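Local coordinates for putative uncharacterized protein (Ustilago maydis, PDB 4GNX) that binds single-stranded DNA as a subunit of replication protein A, through a series of OB-fold domains, at residues H72-A84 / E94-C108. Residues are numbered along the deposited sequence; the frame is centred on the assembly and turned at random.
Sequences HVYLISKARVNIA and EYEITFENSTEIEEC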
loop_
_atom_site.group_PDB
_atom_site.type_symbol
_atom_site.label_atom_id
_atom_site.label_comp_id
_atom_site.label_asym_id
_atom_site.label_seq_id
_atom_site.Cartn_x
_atom_site.Cartn_y
_atom_site.Cartn_z
ATOM N N HIS C 72 -2.543 6.315 34.534
ATOM C CA HIS C 72 -3.145 7.194 35.536
ATOM C C HIS C 72 -4.319 7.932 34.940
ATOM O O HIS C 72 -4.402 8.071 33.721
ATOM C CB HIS C 72 -2.111 8.172 36.081
ATOM C CG HIS C 72 -1.032 7.523 36.915
ATOM N ND1 HIS C 72 -1.000 7.621 38.254
ATOM C CD2 HIS C 72 0.072 6.758 36.551
ATOM C CE1 HIS C 72 0.069 6.953 38.729
ATOM N NE2 HIS C 72 0.725 6.426 37.684
ATOM N N VAL C 73 -5.219 8.413 35.799
ATOM C CA VAL C 73 -6.527 8.965 35.400
ATOM C C VAL C 73 -6.634 10.447 35.740
ATOM O O VAL C 73 -6.313 10.852 36.855
ATOM C CB VAL C 73 -7.680 8.223 36.110
ATOM C CG1 VAL C 73 -9.007 8.945 35.919
ATOM C CG2 VAL C 73 -7.771 6.783 35.627
ATOM N N TYR C 74 -7.111 11.250 34.793
ATOM C CA TYR C 74 -7.090 12.695 34.976
ATOM C C TYR C 74 -8.385 13.416 34.618
ATOM O O TYR C 74 -9.174 12.954 33.787
ATOM C CB TYR C 74 -5.955 13.303 34.159
ATOM C CG TYR C 74 -4.579 12.759 34.468
ATOM C CD1 TYR C 74 -4.134 11.565 33.898
ATOM C CD2 TYR C 74 -3.708 13.453 35.308
ATOM C CE1 TYR C 74 -2.867 11.072 34.168
ATOM C CE2 TYR C 74 -2.437 12.968 35.577
ATOM C CZ TYR C 74 -2.024 11.777 35.006
ATOM O OH TYR C 74 -0.769 11.286 35.269
ATOM N N LEU C 75 -8.581 14.554 35.278
ATOM C CA LEU C 75 -9.596 15.533 34.932
ATOM C C LEU C 75 -8.909 16.535 34.040
ATOM O O LEU C 75 -8.001 17.250 34.484
ATOM C CB LEU C 75 -10.081 16.276 36.177
ATOM C CG LEU C 75 -11.216 15.691 37.011
ATOM C CD1 LEU C 75 -10.986 15.994 38.486
ATOM C CD2 LEU C 75 -12.554 16.238 36.540
ATOM N N ILE C 76 -9.341 16.580 32.783
ATOM C CA ILE C 76 -8.800 17.516 31.814
ATOM C C ILE C 76 -9.911 18.464 31.376
ATOM O O ILE C 76 -11.070 18.059 31.205
ATOM C CB ILE C 76 -8.197 16.779 30.612
ATOM C CG1 ILE C 76 -7.133 15.787 31.080
ATOM C CG2 ILE C 76 -7.606 17.765 29.611
ATOM C CD1 ILE C 76 -6.928 14.636 30.118
ATOM N N SER C 77 -9.544 19.728 31.194
ATOM C CA SER C 77 -10.524 20.791 31.043
ATOM C C SER C 77 -9.962 22.005 30.323
ATOM O O SER C 77 -8.811 22.386 30.532
ATOM C CB SER C 77 -11.011 21.228 32.429
ATOM O OG SER C 77 -12.270 21.858 32.348
ATOM N N LYS C 78 -10.800 22.608 29.485
ATOM C CA LYS C 78 -10.525 23.904 28.850
ATOM C C LYS C 78 -9.342 23.850 27.888
ATOM O O LYS C 78 -8.329 24.541 28.067
ATOM C CB LYS C 78 -10.373 25.015 29.900
ATOM C CG LYS C 78 -11.248 26.218 29.615
ATOM C CD LYS C 78 -11.899 26.736 30.893
ATOM C CE LYS C 78 -12.871 27.892 30.629
ATOM N NZ LYS C 78 -13.979 27.502 29.706
ATOM N N ALA C 79 -9.520 23.009 26.868
ATOM C CA ALA C 79 -8.582 22.764 25.774
ATOM C C ALA C 79 -9.336 22.790 24.431
ATOM O O ALA C 79 -10.553 22.622 24.398
ATOM C CB ALA C 79 -7.923 21.417 25.976
ATOM N N ARG C 80 -8.621 22.998 23.327
ATOM C CA ARG C 80 -9.262 23.086 22.010
ATOM C C ARG C 80 -9.544 21.706 21.434
ATOM O O ARG C 80 -8.748 20.783 21.577
ATOM C CB ARG C 80 -8.434 23.925 21.013
ATOM C CG ARG C 80 -7.864 25.207 21.611
ATOM C CD ARG C 80 -7.836 26.450 20.705
ATOM N NE ARG C 80 -7.255 27.578 21.458
ATOM C CZ ARG C 80 -7.029 28.806 20.992
ATOM N NH1 ARG C 80 -7.329 29.132 19.736
ATOM N NH2 ARG C 80 -6.487 29.720 21.797
ATOM N N VAL C 81 -10.707 21.575 20.807
ATOM C CA VAL C 81 -11.026 20.398 20.019
ATOM C C VAL C 81 -10.746 20.741 18.572
ATOM O O VAL C 81 -11.321 21.692 18.022
ATOM C CB VAL C 81 -12.499 20.002 20.112
ATOM C CG1 VAL C 81 -12.728 18.743 19.304
ATOM C CG2 VAL C 81 -12.923 19.813 21.553
ATOM N N ASN C 82 -9.874 19.940 17.976
ATOM C CA ASN C 82 -9.385 20.149 16.634
ATOM C C ASN C 82 -9.703 19.001 15.733
ATOM O O ASN C 82 -10.009 17.921 16.211
ATOM C CB ASN C 82 -7.879 20.271 16.678
ATOM C CG ASN C 82 -7.440 21.682 16.894
ATOM O OD1 ASN C 82 -8.075 22.627 16.404
ATOM N ND2 ASN C 82 -6.348 21.849 17.627
ATOM N N ILE C 83 -9.616 19.246 14.429
ATOM C CA ILE C 83 -9.689 18.200 13.426
ATOM C C ILE C 83 -8.503 17.265 13.584
ATOM O O ILE C 83 -7.375 17.719 13.671
ATOM C CB ILE C 83 -9.614 18.801 12.022
ATOM C CG1 ILE C 83 -10.573 19.996 11.883
ATOM C CG2 ILE C 83 -9.843 17.733 10.957
ATOM C CD1 ILE C 83 -12.040 19.674 12.081
ATOM N N ALA C 84 -8.754 15.961 13.635
ATOM C CA ALA C 84 -7.685 14.995 13.834
ATOM C C ALA C 84 -6.749 14.994 12.639
ATOM O O ALA C 84 -7.208 15.101 11.501
ATOM C CB ALA C 84 -8.263 13.617 14.055
ATOM N N GLU C 94 -12.589 11.482 14.500
ATOM C CA GLU C 94 -12.709 12.708 13.721
ATOM C C GLU C 94 -12.027 13.919 14.391
ATOM O O GLU C 94 -11.461 14.783 13.715
ATOM C CB GLU C 94 -14.200 12.979 13.568
ATOM C CG GLU C 94 -14.594 14.099 12.628
ATOM C CD GLU C 94 -16.030 14.549 12.849
ATOM O OE1 GLU C 94 -16.608 15.150 11.914
ATOM O OE2 GLU C 94 -16.575 14.302 13.957
ATOM N N TYR C 95 -12.087 13.995 15.718
ATOM C CA TYR C 95 -11.435 15.099 16.422
ATOM C C TYR C 95 -10.187 14.693 17.225
ATOM O O TYR C 95 -9.935 13.503 17.449
ATOM C CB TYR C 95 -12.443 15.819 17.325
ATOM C CG TYR C 95 -13.668 16.338 16.591
ATOM C CD1 TYR C 95 -13.535 17.167 15.485
ATOM C CD2 TYR C 95 -14.960 16.007 17.019
ATOM C CE1 TYR C 95 -14.636 17.637 14.812
ATOM C CE2 TYR C 95 -16.075 16.479 16.356
ATOM C CZ TYR C 95 -15.907 17.293 15.252
ATOM O OH TYR C 95 -17.013 17.770 14.583
ATOM N N GLU C 96 -9.388 15.697 17.598
ATOM C CA GLU C 96 -8.390 15.571 18.666
ATOM C C GLU C 96 -8.308 16.831 19.541
ATOM O O GLU C 96 -8.943 17.851 19.235
ATOM C CB GLU C 96 -7.010 15.100 18.162
ATOM C CG GLU C 96 -6.429 15.810 16.954
ATOM C CD GLU C 96 -5.385 14.966 16.201
ATOM O OE1 GLU C 96 -4.463 15.576 15.606
ATOM O OE2 GLU C 96 -5.481 13.703 16.167
ATOM N N ILE C 97 -7.560 16.742 20.643
ATOM C CA ILE C 97 -7.440 17.847 21.586
ATOM C C ILE C 97 -6.066 18.492 21.553
ATOM O O ILE C 97 -5.052 17.800 21.502
ATOM C CB ILE C 97 -7.678 17.361 23.004
ATOM C CG1 ILE C 97 -9.139 16.947 23.191
ATOM C CG2 ILE C 97 -7.248 18.421 24.012
ATOM C CD1 ILE C 97 -9.356 16.091 24.423
ATOM N N THR C 98 -6.027 19.817 21.591
ATOM C CA THR C 98 -4.756 20.526 21.741
ATOM C C THR C 98 -4.763 21.313 23.046
ATOM O O THR C 98 -5.680 22.085 23.317
ATOM C CB THR C 98 -4.451 21.492 20.575
ATOM O OG1 THR C 98 -4.923 20.941 19.347
ATOM C CG2 THR C 98 -2.963 21.724 20.448
ATOM N N PHE C 99 -3.734 21.101 23.855
ATOM C CA PHE C 99 -3.596 21.817 25.097
ATOM C C PHE C 99 -3.182 23.255 24.830
ATOM O O PHE C 99 -2.159 23.524 24.191
ATOM C CB PHE C 99 -2.565 21.146 25.994
ATOM C CG PHE C 99 -2.891 19.731 26.347
ATOM C CD1 PHE C 99 -4.210 19.330 26.571
ATOM C CD2 PHE C 99 -1.867 18.798 26.509
ATOM C CE1 PHE C 99 -4.508 18.016 26.917
ATOM C CE2 PHE C 99 -2.157 17.484 26.854
ATOM C CZ PHE C 99 -3.480 17.095 27.063
ATOM N N GLU C 100 -4.011 24.167 25.319
ATOM C CA GLU C 100 -3.697 25.588 25.348
ATOM C C GLU C 100 -3.210 25.969 26.758
ATOM O O GLU C 100 -3.211 25.137 27.672
ATOM C CB GLU C 100 -4.919 26.417 24.913
ATOM C CG GLU C 100 -6.233 26.001 25.574
ATOM C CD GLU C 100 -7.460 26.721 25.022
ATOM O OE1 GLU C 100 -7.316 27.820 24.428
ATOM O OE2 GLU C 100 -8.583 26.186 25.192
ATOM N N ASN C 101 -2.784 27.215 26.931
ATOM C CA ASN C 101 -2.297 27.657 28.232
ATOM C C ASN C 101 -3.346 27.689 29.344
ATOM O O ASN C 101 -3.012 27.499 30.508
ATOM C CB ASN C 101 -1.546 28.980 28.121
ATOM C CG ASN C 101 -0.109 28.785 27.684
ATOM O OD1 ASN C 101 0.553 29.731 27.266
ATOM N ND2 ASN C 101 0.382 27.545 27.778
ATOM N N SER C 102 -4.608 27.890 28.978
ATOM C CA SER C 102 -5.706 27.850 29.943
ATOM C C SER C 102 -6.051 26.429 30.446
ATOM O O SER C 102 -6.945 26.261 31.283
ATOM C CB SER C 102 -6.957 28.481 29.327
ATOM O OG SER C 102 -7.760 27.497 28.691
ATOM N N THR C 103 -5.358 25.418 29.928
ATOM C CA THR C 103 -5.746 24.030 30.158
ATOM C C THR C 103 -5.516 23.576 31.606
ATOM O O THR C 103 -4.432 23.747 32.166
ATOM C CB THR C 103 -5.081 23.077 29.135
ATOM O OG1 THR C 103 -5.639 23.313 27.841
ATOM C CG2 THR C 103 -5.322 21.613 29.481
ATOM N N GLU C 104 -6.570 23.009 32.190
ATOM C CA GLU C 104 -6.567 22.485 33.547
ATOM C C GLU C 104 -6.457 20.965 33.523
ATOM O O GLU C 104 -7.300 20.280 32.929
ATOM C CB GLU C 104 -7.870 22.866 34.259
ATOM C CG GLU C 104 -7.963 24.306 34.752
ATOM C CD GLU C 104 -7.676 24.457 36.247
ATOM O OE1 GLU C 104 -7.049 23.556 36.860
ATOM O OE2 GLU C 104 -8.084 25.491 36.823
ATOM N N ILE C 105 -5.414 20.451 34.174
ATOM C CA ILE C 105 -5.254 19.019 34.419
ATOM C C ILE C 105 -5.035 18.776 35.917
ATOM O O ILE C 105 -4.125 19.349 36.536
ATOM C CB ILE C 105 -4.091 18.412 33.612
ATOM C CG1 ILE C 105 -4.329 18.606 32.113
ATOM C CG2 ILE C 105 -3.918 16.937 33.954
ATOM C CD1 ILE C 105 -3.143 18.250 31.245
ATOM N N GLU C 106 -5.894 17.941 36.492
ATOM C CA GLU C 106 -5.753 17.502 37.873
ATOM C C GLU C 106 -6.080 16.016 37.945
ATOM O O GLU C 106 -7.077 15.573 37.377
ATOM C CB GLU C 106 -6.660 18.320 38.798
ATOM C CG GLU C 106 -6.086 19.690 39.140
ATOM C CD GLU C 106 -7.091 20.654 39.757
ATOM O OE1 GLU C 106 -8.061 21.054 39.067
ATOM O OE2 GLU C 106 -6.888 21.036 40.929
ATOM N N GLU C 107 -5.228 15.250 38.628
ATOM C CA GLU C 107 -5.380 13.794 38.730
ATOM C C GLU C 107 -6.521 13.372 39.669
ATOM O O GLU C 107 -6.809 14.046 40.659
ATOM C CB GLU C 107 -4.062 13.140 39.151
ATOM C CG GLU C 107 -4.121 11.621 39.189
ATOM C CD GLU C 107 -2.769 10.957 39.334
ATOM O OE1 GLU C 107 -2.666 9.765 38.966
ATOM O OE2 GLU C 107 -1.819 11.614 39.812
ATOM N N CYS C 108 -7.154 12.248 39.333
ATOM C CA CYS C 108 -8.304 11.706 40.061
ATOM C C CYS C 108 -7.929 10.636 41.066
ATOM O O CYS C 108 -6.909 9.960 40.920
ATOM C CB CYS C 108 -9.305 11.088 39.092
ATOM S SG CYS C 108 -10.335 12.293 38.246
#
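Tyr74 lays one ring face over CG of Glu107, while its CD2 meets CG2 of Ile105 at 3.7 Å. The Glu107 chain, extended with CG anti to its backbone N (chi1 -176°), runs on to the edge of the His72 imidazole, where OE1 accepts a hydrogen bond from ND1 (2.8 Å) through its syn lone pair. Ile76 and Ile105 lie side by side, CG1 to CG1, and the Ile76 side chain crosses that of Phe99 at about a right angle, its CG2 4.1 Å from CE1. Ala79 CB touches the edge of the Phe99 ring and packs on CG2 of Ile97 (3.6 Å). At the exposed margin Arg80 NE is salt-bridged to Glu100 OE1 at 3.0 Å, reaching it from above the carboxylate plane; Arg80 NH1 makes a long, weak ion pair with a phosphate of the bound DNA. Antiparallel backbone pairing runs along both arms, 73-77 with 104-107 and 80-83 with 95-99, and a type I beta turn, Glu100 to Thr103, links 95-99 to 104-107. This is the β4-β5 hairpin of an OB-fold, and it closes the barrel: 73-77 also pairs with strand 17-30, 95-99 with strand 51-57, and Phe64 of helix 59-64 packs against Thr103 and Ile105.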